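DNA polymerase III, gamma subunit-related protein (Thermotoga maritima, PDB 2GNO) probably binds DNA and is related to the AAA+ subunits that serve the bacterial replicative polymerase, though its own role is not established. Local coordinates at residues D146-K149 with L155-E158; E215-V220 with A227-V232; E54-G59 with C91-Q96; N75-L80 with P110-I115; D4-L9 with P39-K44. All coordinates share one frame; numbering follows the deposited sequence.

Contact 1 of 5, residues D146-K149 with L155-E158; sequences DLVK and LWEE
Lys149 lies with its aliphatic chain over one face of the Trp156 indole, while Val148 meets the six-membered part of the same indole obliquely, at CZ3. The first of these is a CH-pi contact. Lys149 CG stands 3.4 Å from the centroid of the five-membered ring and only 10° off the ring normal, so it is truly above the face. The chain runs on extended beyond CG, along the indole, and Lys149 CE lies 3.4 Å from Trp156 NE1.

Apolar packing supplies the second. Val148 CG1 reaches to 3.4 Å from Trp156 CZ3, the two side chains crossing at about a right angle. Trp156 carries CG anti to its backbone nitrogen (chi1 -178°), and this sends the indole across to the helix that holds Val148 and Lys149.

Electrostatics play a smaller part. Lys149 NZ makes a long salt bridge of 3.9 Å with Asp146 OD1, one turn earlier on its own helix. Glu157 OE2 stays 5.0 Å from Lys149 NZ, so the charged atoms do not touch and any attraction is probably modest.

Leu162 and Glu163 also touch the indole, and Leu155 rests on helix 166-189. A tryptophan thus ties helix 142-152 to the short, weakly bonded helix 155-158, an arrangement consistent with the small helical lid of an AAA+ module.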
# COMPACT_ATOMS: atom_id res chain seq x y z
N ASP A 146 1.92 20.02 -2.95
CA ASP A 146 1.38 21.38 -3.03
C ASP A 146 0.16 21.40 -3.95
O ASP A 146 -0.77 22.16 -3.72
CB ASP A 146 2.44 22.35 -3.58
CG ASP A 146 3.67 22.49 -2.67
OD1 ASP A 146 3.57 22.24 -1.44
OD2 ASP A 146 4.73 22.88 -3.20
N LEU A 147 0.14 20.54 -4.97
CA LEU A 147 -0.96 20.46 -5.92
C LEU A 147 -2.21 19.86 -5.24
O LEU A 147 -3.31 20.39 -5.43
CB LEU A 147 -0.51 19.70 -7.18
CG LEU A 147 -1.19 19.88 -8.55
CD1 LEU A 147 -0.39 19.11 -9.61
CD2 LEU A 147 -2.63 19.47 -8.54
N VAL A 148 -2.05 18.81 -4.43
CA VAL A 148 -3.20 18.19 -3.72
C VAL A 148 -3.67 19.10 -2.57
O VAL A 148 -4.88 19.32 -2.44
CB VAL A 148 -2.92 16.75 -3.23
CG1 VAL A 148 -4.19 16.17 -2.56
CG2 VAL A 148 -2.48 15.86 -4.40
N LYS A 149 -2.74 19.62 -1.75
CA LYS A 149 -3.07 20.54 -0.65
C LYS A 149 -3.96 21.67 -1.13
O LYS A 149 -4.97 21.98 -0.49
CB LYS A 149 -1.81 21.22 -0.08
CG LYS A 149 -0.92 20.40 0.80
CD LYS A 149 0.36 21.17 1.11
CE LYS A 149 1.35 20.37 1.93
NZ LYS A 149 2.59 21.17 2.14
N LEU A 155 -8.38 19.82 4.48
CA LEU A 155 -8.51 18.35 4.49
C LEU A 155 -7.16 17.60 4.43
O LEU A 155 -7.08 16.47 4.90
CB LEU A 155 -9.40 17.91 3.32
CG LEU A 155 -10.84 18.48 3.27
CD1 LEU A 155 -11.52 18.14 1.98
CD2 LEU A 155 -11.67 18.03 4.47
N TRP A 156 -6.14 18.22 3.84
CA TRP A 156 -4.80 17.63 3.75
C TRP A 156 -4.18 17.44 5.14
O TRP A 156 -3.67 16.36 5.45
CB TRP A 156 -3.90 18.50 2.87
CG TRP A 156 -2.51 17.95 2.68
CD1 TRP A 156 -1.40 18.26 3.42
CD2 TRP A 156 -2.07 16.98 1.71
NE1 TRP A 156 -0.30 17.57 2.95
CE2 TRP A 156 -0.69 16.77 1.91
CE3 TRP A 156 -2.71 16.29 0.69
CZ2 TRP A 156 0.05 15.90 1.13
CZ3 TRP A 156 -1.97 15.42 -0.10
CH2 TRP A 156 -0.60 15.24 0.13
N GLU A 157 -4.23 18.48 5.96
CA GLU A 157 -3.69 18.39 7.33
C GLU A 157 -4.56 17.46 8.20
O GLU A 157 -4.08 16.86 9.15
CB GLU A 157 -3.50 19.77 7.97
CG GLU A 157 -2.28 20.59 7.45
CD GLU A 157 -2.35 21.03 5.98
OE1 GLU A 157 -3.47 21.21 5.44
OE2 GLU A 157 -1.28 21.24 5.38
N GLU A 158 -5.84 17.35 7.84
CA GLU A 158 -6.83 16.51 8.53
C GLU A 158 -6.72 15.01 8.18
O GLU A 158 -7.29 14.16 8.85
CB GLU A 158 -8.21 17.09 8.17
CG GLU A 158 -9.42 16.52 8.87
CD GLU A 158 -10.68 17.41 8.69
OE1 GLU A 158 -10.57 18.67 8.68
OE2 GLU A 158 -11.79 16.86 8.60

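Contact 2 of 5, residues E215-V220 with A227-V232; sequences ERFSKV and ALFDQV
Phe217 and Leu228 bury the most surface here, the leucine branch lying across one face of the phenylalanine ring. Leu228 CD2 sits 3.8 Å from the Phe217 ring centroid and 14° off its normal, a CH-pi contact over the face, displaced somewhat toward the rim. Leu228 CG closes in as well, 3.6 Å from Phe217 CE1. The leucine reaches this place because its CG is anti to the backbone nitrogen (chi1 -177°), which points the branch at the facing helix. Its CD2 methyl also touches the Arg216 backbone, 3.8 Å from Arg216 O, and has Val220 CG1 as a looser neighbour.

Phe217 pushes its ring end between residues one turn apart on helix 225-235. Its CZ packs on Val232 CG2 at 3.7 Å, and its CE1 comes 4.0 Å from Phe229 CB, with the Phe229 backbone lying near the plane of the ring. Phe225 adds an edge-to-face partner from outside the two segments, and Leu291 of helix 283-298 touches the ring too.

The helical segments 215-219 and 227-232 run nearly antiparallel, at 153°, with their axes 10.8 Å apart at closest. The guanidinium of Arg216 leads away from this interface, beside a pocket that holds 2-ethoxyethanol. Cohesion across the helices therefore rests on apolar and CH-pi contacts, while the charged group is satisfied by a salt bridge to Glu212, outside the two segments.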
# COMPACT_ATOMS: atom_id res chain seq x y z
N GLU A 215 -13.40 7.25 15.49
CA GLU A 215 -14.12 8.38 16.04
C GLU A 215 -15.34 7.89 16.81
O GLU A 215 -15.68 8.47 17.82
CB GLU A 215 -14.51 9.40 14.94
CG GLU A 215 -15.13 10.72 15.43
CD GLU A 215 -14.20 11.59 16.26
OE1 GLU A 215 -13.00 11.29 16.40
OE2 GLU A 215 -14.68 12.60 16.79
N ARG A 216 -15.99 6.82 16.34
CA ARG A 216 -17.14 6.26 17.06
C ARG A 216 -16.71 5.66 18.36
O ARG A 216 -17.42 5.80 19.34
CB ARG A 216 -17.89 5.24 16.24
CG ARG A 216 -18.54 5.89 15.09
CD ARG A 216 -19.34 4.97 14.28
NE ARG A 216 -19.86 5.72 13.14
CZ ARG A 216 -20.74 5.26 12.26
NH1 ARG A 216 -21.32 4.07 12.41
NH2 ARG A 216 -21.10 6.06 11.27
N PHE A 217 -15.57 4.96 18.37
CA PHE A 217 -15.06 4.42 19.62
C PHE A 217 -14.62 5.53 20.53
O PHE A 217 -14.73 5.39 21.72
CB PHE A 217 -13.96 3.37 19.43
CG PHE A 217 -14.47 2.03 19.04
CD1 PHE A 217 -15.09 1.22 19.99
CD2 PHE A 217 -14.31 1.54 17.78
CE1 PHE A 217 -15.56 -0.01 19.67
CE2 PHE A 217 -14.78 0.27 17.45
CZ PHE A 217 -15.39 -0.50 18.40
N SER A 218 -14.09 6.62 19.97
CA SER A 218 -13.69 7.78 20.77
C SER A 218 -14.88 8.55 21.40
O SER A 218 -14.80 8.99 22.55
CB SER A 218 -12.88 8.74 19.89
OG SER A 218 -12.40 9.85 20.65
N LYS A 219 -15.98 8.69 20.66
CA LYS A 219 -17.14 9.46 21.10
C LYS A 219 -18.37 8.72 21.61
O LYS A 219 -19.28 9.38 22.14
CB LYS A 219 -17.61 10.35 19.95
CG LYS A 219 -16.60 11.36 19.44
CD LYS A 219 -16.13 12.35 20.49
CE LYS A 219 -15.26 13.43 19.86
NZ LYS A 219 -14.79 14.44 20.83
N VAL A 220 -18.48 7.41 21.42
CA VAL A 220 -19.65 6.68 21.92
C VAL A 220 -19.81 6.93 23.42
O VAL A 220 -18.83 7.04 24.13
CB VAL A 220 -19.57 5.17 21.64
CG1 VAL A 220 -18.33 4.51 22.29
CG2 VAL A 220 -20.84 4.47 22.07
N ALA A 227 -20.79 -2.25 23.86
CA ALA A 227 -21.82 -2.72 22.98
C ALA A 227 -21.26 -2.55 21.57
O ALA A 227 -21.32 -3.49 20.77
CB ALA A 227 -23.11 -1.92 23.17
N LEU A 228 -20.67 -1.38 21.29
CA LEU A 228 -20.06 -1.13 19.98
C LEU A 228 -18.93 -2.12 19.75
O LEU A 228 -18.82 -2.70 18.69
CB LEU A 228 -19.51 0.30 19.90
CG LEU A 228 -18.90 0.76 18.57
CD1 LEU A 228 -19.88 0.62 17.40
CD2 LEU A 228 -18.40 2.16 18.68
N PHE A 229 -18.08 -2.31 20.76
CA PHE A 229 -16.95 -3.24 20.65
C PHE A 229 -17.39 -4.66 20.32
O PHE A 229 -16.80 -5.29 19.45
CB PHE A 229 -16.15 -3.24 21.94
CG PHE A 229 -14.92 -4.07 21.89
CD1 PHE A 229 -13.75 -3.55 21.37
CD2 PHE A 229 -14.91 -5.36 22.40
CE1 PHE A 229 -12.60 -4.29 21.34
CE2 PHE A 229 -13.76 -6.11 22.37
CZ PHE A 229 -12.61 -5.58 21.83
N ASP A 230 -18.42 -5.15 21.02
CA ASP A 230 -18.96 -6.50 20.77
C ASP A 230 -19.50 -6.63 19.34
O ASP A 230 -19.23 -7.63 18.67
CB ASP A 230 -20.04 -6.88 21.78
CG ASP A 230 -19.49 -7.06 23.20
OD1 ASP A 230 -18.25 -7.16 23.38
OD2 ASP A 230 -20.31 -7.09 24.15
N GLN A 231 -20.21 -5.60 18.87
CA GLN A 231 -20.73 -5.59 17.50
C GLN A 231 -19.59 -5.65 16.47
O GLN A 231 -19.72 -6.32 15.45
CB GLN A 231 -21.58 -4.33 17.27
CG GLN A 231 -22.21 -4.21 15.89
CD GLN A 231 -23.03 -2.93 15.72
OE1 GLN A 231 -22.90 -1.97 16.49
NE2 GLN A 231 -23.84 -2.90 14.68
N VAL A 232 -18.50 -4.94 16.72
CA VAL A 232 -17.37 -4.95 15.80
C VAL A 232 -16.60 -6.27 15.84
O VAL A 232 -16.25 -6.79 14.79
CB VAL A 232 -16.41 -3.76 16.05
CG1 VAL A 232 -15.15 -3.85 15.19
CG2 VAL A 232 -17.14 -2.44 15.76

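Contact 3 of 5, residues E54-G59 with C91-Q96; sequences EIDPEG and CERMTQ
Arg93 points its guanidinium end-on into the chain bend that follows strand 52-55, while Pro57 meets it from the opposite direction and lays CG over one face. Three bonds across the contact hold the group, and two more go to the backbone oxygens of His89 and Asp90, from NH2 and NE respectively. Arg93 NH2 gives a salt-bridged hydrogen bond of 3.1 Å to Asp56 OD1, which receives it on the anti lone pair. Here the carboxylate and guanidinium planes are turned 70° apart, so a single oxygen is engaged instead of a flat two-pronged pair. Arg93 NH1 serves two carbonyls, Pro57 O and Gly59 O, each at 3.1 Å. Gly59 O lies in the guanidinium plane; Pro57 O is tilted 16° out of it. None of the three is very straight, with N-H...acceptor angles near 143°.

Arg32 pairs with the other oxygen of Asp56. An alanine at Arg93 would probably leave Asp56 OD1 without its charged partner and the Pro57 and Gly59 carbonyls without their donor. The contact joins the C-terminal end of edge strand 52-55 to the 3-10 segment between strand 84-88 and helix 96-101, with helix 64-74 touching Pro57.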
# COMPACT_ATOMS: atom_id res chain seq x y z
N GLU A 54 0.92 -8.33 -14.40
CA GLU A 54 1.09 -7.83 -13.05
C GLU A 54 1.09 -9.01 -12.09
O GLU A 54 0.18 -9.84 -12.14
CB GLU A 54 -0.03 -6.87 -12.71
CG GLU A 54 0.14 -6.08 -11.42
CD GLU A 54 -1.02 -5.13 -11.16
OE1 GLU A 54 -1.96 -5.09 -11.97
OE2 GLU A 54 -1.01 -4.43 -10.13
N ILE A 55 2.12 -9.10 -11.26
CA ILE A 55 2.24 -10.15 -10.25
C ILE A 55 2.10 -9.46 -8.91
O ILE A 55 2.90 -8.59 -8.57
CB ILE A 55 3.57 -10.92 -10.36
CG1 ILE A 55 3.60 -11.76 -11.65
CG2 ILE A 55 3.80 -11.83 -9.17
CD1 ILE A 55 2.62 -12.98 -11.69
N ASP A 56 1.07 -9.84 -8.16
CA ASP A 56 0.80 -9.26 -6.84
C ASP A 56 -0.12 -10.21 -6.03
O ASP A 56 -1.32 -9.97 -5.93
CB ASP A 56 0.11 -7.91 -7.06
CG ASP A 56 -0.04 -7.08 -5.80
OD1 ASP A 56 0.68 -7.27 -4.81
OD2 ASP A 56 -0.89 -6.18 -5.81
N PRO A 57 0.42 -11.31 -5.50
CA PRO A 57 -0.43 -12.25 -4.73
C PRO A 57 -1.07 -11.61 -3.50
O PRO A 57 -0.54 -10.62 -3.00
CB PRO A 57 0.54 -13.36 -4.31
CG PRO A 57 1.88 -12.89 -4.62
CD PRO A 57 1.82 -11.77 -5.59
N GLU A 58 -2.20 -12.13 -3.05
CA GLU A 58 -2.90 -11.57 -1.87
C GLU A 58 -2.17 -11.72 -0.53
O GLU A 58 -2.44 -10.94 0.39
CB GLU A 58 -4.31 -12.16 -1.71
CG GLU A 58 -5.32 -11.73 -2.76
CD GLU A 58 -6.71 -12.31 -2.53
OE1 GLU A 58 -6.89 -13.18 -1.65
OE2 GLU A 58 -7.64 -11.90 -3.25
N GLY A 59 -1.28 -12.70 -0.40
CA GLY A 59 -0.55 -12.93 0.85
C GLY A 59 0.77 -12.20 0.96
O GLY A 59 0.98 -11.21 0.28
N CYS A 91 8.53 -6.96 -4.41
CA CYS A 91 9.33 -8.14 -4.77
C CYS A 91 10.21 -8.81 -3.70
O CYS A 91 10.69 -9.94 -3.94
CB CYS A 91 10.16 -7.85 -6.01
SG CYS A 91 11.33 -6.59 -5.66
N GLU A 92 10.39 -8.16 -2.55
CA GLU A 92 11.14 -8.75 -1.42
C GLU A 92 10.39 -9.98 -0.89
O GLU A 92 10.98 -10.81 -0.18
CB GLU A 92 11.38 -7.76 -0.27
CG GLU A 92 10.17 -7.27 0.58
CD GLU A 92 9.21 -6.31 -0.10
OE1 GLU A 92 9.41 -5.95 -1.28
OE2 GLU A 92 8.25 -5.91 0.58
N ARG A 93 9.09 -10.06 -1.21
CA ARG A 93 8.26 -11.19 -0.86
C ARG A 93 8.66 -12.49 -1.58
O ARG A 93 8.14 -13.56 -1.25
CB ARG A 93 6.79 -10.88 -1.13
CG ARG A 93 6.18 -9.81 -0.23
CD ARG A 93 4.69 -9.68 -0.54
NE ARG A 93 4.48 -9.19 -1.91
CZ ARG A 93 3.32 -9.15 -2.56
NH1 ARG A 93 2.19 -9.57 -2.03
NH2 ARG A 93 3.29 -8.66 -3.79
N MSE A 94 9.55 -12.42 -2.59
CA MSE A 94 10.00 -13.61 -3.28
C MSE A 94 10.67 -14.59 -2.34
O MSE A 94 11.41 -14.19 -1.45
CB MSE A 94 10.97 -13.29 -4.42
CG MSE A 94 10.33 -12.65 -5.64
SE MSE A 94 11.66 -12.37 -7.00
CE MSE A 94 10.58 -11.39 -8.26
N THR A 95 10.38 -15.87 -2.55
CA THR A 95 10.97 -16.94 -1.76
C THR A 95 12.33 -17.21 -2.37
O THR A 95 12.64 -16.70 -3.45
CB THR A 95 10.15 -18.26 -1.87
OG1 THR A 95 10.13 -18.71 -3.24
CG2 THR A 95 8.72 -18.07 -1.38
N GLN A 96 13.15 -18.01 -1.67
CA GLN A 96 14.49 -18.38 -2.17
C GLN A 96 14.38 -19.16 -3.48
O GLN A 96 15.22 -19.00 -4.38
CB GLN A 96 15.24 -19.25 -1.14
CG GLN A 96 15.62 -18.56 0.16
CD GLN A 96 16.75 -17.53 0.03
OE1 GLN A 96 17.30 -17.31 -1.06
NE2 GLN A 96 17.11 -16.92 1.15

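Contact 4 of 5, residues N75-L80 with P110-I115; sequences NYSPEL and PEYAVI
Loop 75-80 passes a type I beta turn running from Pro110 to Ala113, with the CA atoms of Ser77 and Tyr112 7.1 Å apart; the turn is closed by a 2.8 Å bond from Ala113 N to Pro110 O.

Tyr112 carries nearly the whole contact. Its CG lies between the backbone nitrogen and the carbonyl carbon (chi1 57°), and the ring stands up from the turn alongside the loop. Ser77 covers one face, its CA 4.3 Å from the Tyr112 ring centroid and 16° off the normal, a CH-pi contact. The opposite face is taken by Pro110 of the turn itself, with CB 3.6 Å above the Tyr112 ring plane. The aromatic group is thus sandwiched, which limits its rotation. Pro78 CD packs obliquely on Tyr112 CD1 at 3.9 Å. Further along the ring, Tyr76 O approaches Tyr112 CE1 to 3.2 Å, although the hydrogen bond of that carbonyl goes to Lys84.

The phenol oxygen ends beside the Asn75 backbone, and its hydrogen bond is to the carbonyl of Leu74. A valine in place of Tyr112 would probably open a gap between Ser77 and Pro110 and cost the Leu74 carbonyl its phenolic partner.

In the sheet, this turn leads into strand 113-119, which pairs with strands 84-88 and 19-24, while the loop connects helix 64-74 to strand 84-88; Asp51 binds the loop's far end.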
# COMPACT_ATOMS: atom_id res chain seq x y z
N ASN A 75 8.05 -15.71 -22.78
CA ASN A 75 8.47 -16.47 -23.98
C ASN A 75 7.83 -16.08 -25.33
O ASN A 75 8.31 -16.54 -26.37
CB ASN A 75 8.37 -17.99 -23.75
CG ASN A 75 9.40 -18.51 -22.77
OD1 ASN A 75 10.46 -17.89 -22.56
ND2 ASN A 75 9.12 -19.67 -22.17
N TYR A 76 6.77 -15.26 -25.29
CA TYR A 76 6.05 -14.78 -26.46
C TYR A 76 6.25 -13.28 -26.67
O TYR A 76 6.49 -12.55 -25.71
CB TYR A 76 4.55 -15.04 -26.29
CG TYR A 76 4.18 -16.50 -26.14
CD1 TYR A 76 4.14 -17.11 -24.89
CD2 TYR A 76 3.85 -17.27 -27.26
CE1 TYR A 76 3.80 -18.46 -24.76
CE2 TYR A 76 3.51 -18.61 -27.14
CZ TYR A 76 3.48 -19.20 -25.89
OH TYR A 76 3.14 -20.52 -25.77
N SER A 77 6.15 -12.84 -27.92
CA SER A 77 6.28 -11.42 -28.25
C SER A 77 5.04 -10.61 -27.89
O SER A 77 3.94 -11.17 -27.74
CB SER A 77 6.51 -11.26 -29.76
OG SER A 77 7.70 -11.88 -30.17
N PRO A 78 5.21 -9.29 -27.71
CA PRO A 78 4.04 -8.44 -27.47
C PRO A 78 3.21 -8.30 -28.75
O PRO A 78 3.77 -8.40 -29.85
CB PRO A 78 4.68 -7.09 -27.14
CG PRO A 78 5.99 -7.12 -27.83
CD PRO A 78 6.46 -8.50 -27.64
N GLU A 79 1.90 -8.10 -28.60
CA GLU A 79 1.00 -7.95 -29.74
C GLU A 79 1.02 -6.56 -30.33
O GLU A 79 1.30 -6.39 -31.52
CB GLU A 79 -0.44 -8.29 -29.34
CG GLU A 79 -0.66 -9.72 -28.87
CD GLU A 79 -2.13 -10.06 -28.60
OE1 GLU A 79 -3.03 -9.22 -28.86
OE2 GLU A 79 -2.39 -11.20 -28.13
N LEU A 80 0.72 -5.57 -29.49
CA LEU A 80 0.65 -4.15 -29.88
C LEU A 80 1.89 -3.36 -29.53
O LEU A 80 2.34 -2.51 -30.30
CB LEU A 80 -0.51 -3.49 -29.14
CG LEU A 80 -1.91 -4.07 -29.37
CD1 LEU A 80 -2.92 -3.44 -28.42
CD2 LEU A 80 -2.33 -3.88 -30.81
N PRO A 110 14.37 -11.57 -22.42
CA PRO A 110 14.25 -11.48 -23.86
C PRO A 110 14.47 -10.04 -24.34
O PRO A 110 14.12 -9.11 -23.60
CB PRO A 110 12.81 -11.92 -24.12
CG PRO A 110 12.51 -12.85 -22.99
CD PRO A 110 13.23 -12.30 -21.82
N GLU A 111 15.09 -9.86 -25.50
CA GLU A 111 15.36 -8.53 -26.09
C GLU A 111 14.16 -7.56 -26.03
O GLU A 111 14.33 -6.38 -25.77
CB GLU A 111 15.91 -8.61 -27.54
CG GLU A 111 15.06 -9.33 -28.64
CD GLU A 111 15.03 -10.87 -28.57
OE1 GLU A 111 15.73 -11.47 -27.73
OE2 GLU A 111 14.29 -11.48 -29.38
N TYR A 112 12.97 -8.11 -26.22
CA TYR A 112 11.71 -7.38 -26.18
C TYR A 112 11.08 -7.25 -24.77
O TYR A 112 10.01 -6.70 -24.65
CB TYR A 112 10.69 -8.03 -27.15
CG TYR A 112 10.42 -9.51 -26.87
CD1 TYR A 112 9.60 -9.92 -25.80
CD2 TYR A 112 10.98 -10.50 -27.67
CE1 TYR A 112 9.38 -11.27 -25.54
CE2 TYR A 112 10.76 -11.84 -27.42
CZ TYR A 112 9.96 -12.22 -26.36
OH TYR A 112 9.75 -13.56 -26.12
N ALA A 113 11.74 -7.72 -23.71
CA ALA A 113 11.19 -7.68 -22.35
C ALA A 113 11.69 -6.58 -21.39
O ALA A 113 12.84 -6.19 -21.39
CB ALA A 113 11.42 -9.02 -21.69
N VAL A 114 10.78 -6.11 -20.55
CA VAL A 114 11.11 -5.13 -19.52
C VAL A 114 10.51 -5.72 -18.26
O VAL A 114 9.31 -5.93 -18.22
CB VAL A 114 10.51 -3.76 -19.78
CG1 VAL A 114 10.87 -2.80 -18.63
CG2 VAL A 114 11.00 -3.23 -21.12
N ILE A 115 11.33 -6.03 -17.26
CA ILE A 115 10.82 -6.57 -16.01
C ILE A 115 10.91 -5.42 -15.03
O ILE A 115 11.98 -4.83 -14.86
CB ILE A 115 11.62 -7.79 -15.51
CG1 ILE A 115 11.60 -8.90 -16.58
CG2 ILE A 115 11.02 -8.26 -14.19
CD1 ILE A 115 12.46 -10.14 -16.23

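Contact 5 of 5, residues D4-L9 with P39-K44; sequences DQLETL and PEYVEK
Leu6 and Glu7 meet Tyr41 in two different ways, one over the ring and one at its hydroxyl. Leu6 CB lies over the centre of the ring, 3.6 Å from the Tyr41 centroid and 12° off the normal, a CH-pi contact. The leucine branch continues along the ring, with Leu6 CD1 coming to 3.8 Å from Tyr41 CD1. At the phenol end, Tyr41 OH donates a short hydrogen bond of 2.6 Å to Glu7 OE1. The acceptor uses its anti lone pair and lies near the ring plane, yet the carboxylate is rotated 70° against the ring.

Two bends and a water set these groups in place. Glu7 turns at chi2 (60°), bringing its carboxylate round to the hydroxyl. Lys44, the residue that leaves the helical conformation at the end of helix 30-43, folds its chain back until NZ stands 3.6 Å above the face of Tyr41 opposite Leu6. A water donates to Glu7 OE1 at 2.7 Å and accepts from Lys44 NZ at the same distance. Lys44 NZ also makes a weak bond to Tyr41 O. Glu7 OE1 is thus gripped by the phenol and the water, and the nearby positive charge would probably favour its ionised form.

Outside this shell, Leu6 touches Val34 and Leu38, and Lys10 reaches Tyr41. The contact sets the start of helix 5-14 against the end of helix 30-43, which is in turn fastened near strand 84-88 by Glu43 bonding to Tyr85 and to backbone at Thr82 and Arg83.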
# COMPACT_ATOMS: atom_id res chain seq x y z
N ASP A 4 9.62 13.76 -15.48
CA ASP A 4 11.10 13.74 -15.29
C ASP A 4 11.62 12.34 -14.97
O ASP A 4 12.57 11.87 -15.61
CB ASP A 4 11.53 14.69 -14.16
CG ASP A 4 11.19 16.14 -14.44
OD1 ASP A 4 10.55 16.44 -15.48
OD2 ASP A 4 11.56 17.00 -13.61
N GLN A 5 11.01 11.67 -13.99
CA GLN A 5 11.42 10.32 -13.57
C GLN A 5 11.09 9.35 -14.69
O GLN A 5 11.98 8.68 -15.21
CB GLN A 5 10.72 9.89 -12.27
CG GLN A 5 11.34 8.65 -11.59
CD GLN A 5 12.62 8.96 -10.81
OE1 GLN A 5 12.63 9.83 -9.94
NE2 GLN A 5 13.67 8.20 -11.07
N LEU A 6 9.81 9.30 -15.08
CA LEU A 6 9.32 8.44 -16.15
C LEU A 6 10.10 8.62 -17.46
O LEU A 6 10.38 7.63 -18.14
CB LEU A 6 7.82 8.69 -16.39
CG LEU A 6 6.81 8.28 -15.31
CD1 LEU A 6 5.44 8.83 -15.59
CD2 LEU A 6 6.74 6.75 -15.15
N GLU A 7 10.48 9.86 -17.78
CA GLU A 7 11.23 10.17 -19.00
C GLU A 7 12.65 9.61 -18.99
O GLU A 7 13.15 9.17 -20.02
CB GLU A 7 11.24 11.69 -19.28
CG GLU A 7 11.74 12.08 -20.69
CD GLU A 7 10.90 11.47 -21.82
OE1 GLU A 7 9.67 11.28 -21.64
OE2 GLU A 7 11.46 11.21 -22.91
N THR A 8 13.30 9.62 -17.82
CA THR A 8 14.66 9.09 -17.66
C THR A 8 14.63 7.58 -17.88
O THR A 8 15.47 7.05 -18.60
CB THR A 8 15.24 9.47 -16.29
OG1 THR A 8 15.24 10.90 -16.16
CG2 THR A 8 16.67 8.96 -16.14
N LEU A 9 13.64 6.91 -17.27
CA LEU A 9 13.42 5.48 -17.44
C LEU A 9 13.15 5.08 -18.88
O LEU A 9 13.68 4.07 -19.35
CB LEU A 9 12.23 5.00 -16.59
CG LEU A 9 12.46 4.71 -15.12
CD1 LEU A 9 11.16 4.48 -14.39
CD2 LEU A 9 13.38 3.52 -14.98
N PRO A 39 4.68 1.27 -18.49
CA PRO A 39 4.53 0.75 -19.84
C PRO A 39 3.81 1.69 -20.81
O PRO A 39 4.27 1.85 -21.95
CB PRO A 39 3.74 -0.55 -19.62
CG PRO A 39 4.01 -0.88 -18.21
CD PRO A 39 4.08 0.36 -17.50
N GLU A 40 2.71 2.27 -20.37
CA GLU A 40 1.98 3.23 -21.19
C GLU A 40 2.80 4.49 -21.43
O GLU A 40 2.73 5.06 -22.51
CB GLU A 40 0.62 3.56 -20.62
CG GLU A 40 -0.11 4.62 -21.41
CD GLU A 40 -1.57 4.73 -21.08
OE1 GLU A 40 -2.11 3.92 -20.31
OE2 GLU A 40 -2.17 5.65 -21.61
N TYR A 41 3.57 4.92 -20.44
CA TYR A 41 4.42 6.09 -20.61
C TYR A 41 5.49 5.83 -21.68
O TYR A 41 5.77 6.71 -22.48
CB TYR A 41 5.06 6.52 -19.31
CG TYR A 41 5.75 7.86 -19.47
CD1 TYR A 41 5.05 9.04 -19.33
CD2 TYR A 41 7.10 7.92 -19.84
CE1 TYR A 41 5.68 10.27 -19.54
CE2 TYR A 41 7.73 9.14 -20.02
CZ TYR A 41 7.02 10.30 -19.87
OH TYR A 41 7.65 11.52 -20.06
N VAL A 42 6.07 4.64 -21.71
CA VAL A 42 7.08 4.32 -22.71
C VAL A 42 6.47 4.11 -24.10
O VAL A 42 7.00 4.58 -25.08
CB VAL A 42 7.87 3.03 -22.35
CG1 VAL A 42 8.84 2.58 -23.47
CG2 VAL A 42 8.64 3.21 -21.06
N GLU A 43 5.35 3.39 -24.15
CA GLU A 43 4.72 3.03 -25.39
C GLU A 43 3.74 4.04 -25.96
O GLU A 43 3.39 3.94 -27.13
CB GLU A 43 3.99 1.70 -25.20
CG GLU A 43 4.88 0.54 -24.74
CD GLU A 43 5.80 -0.03 -25.81
OE1 GLU A 43 5.58 0.24 -27.00
OE2 GLU A 43 6.71 -0.79 -25.45
N LYS A 44 3.28 5.00 -25.14
CA LYS A 44 2.32 6.01 -25.55
C LYS A 44 1.07 5.35 -26.09
O LYS A 44 0.53 5.77 -27.11
CB LYS A 44 2.90 7.00 -26.58
CG LYS A 44 4.23 7.63 -26.18
CD LYS A 44 4.15 8.33 -24.86
CE LYS A 44 5.44 8.98 -24.52
NZ LYS A 44 5.43 9.52 -23.14
O HOH W 1 7.77 10.87 -23.52

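In the fold
Contacts 3, 4 and 5 gather about the parallel five-stranded sheet, consistent with a P-loop-type ATPase fold, whereas contacts 1 and 2 lie in the helical parts. Contacts 4 and 5 have the closest centres, about 17 Å apart, with nearest atoms about 5 Å apart but not touching. Contacts 3 and 4 both reach the sheet, alternate along the chain and lie about 21 Å apart between centres. Contact 1, in the lid range, is about 27 Å from contact 5 and 29 Å from contact 2, centre to centre. Contact 2, about 53 Å from contact 4 between centres, includes part of a 2-ethoxyethanol pocket, whose occupant probably came from the crystallisation liquor.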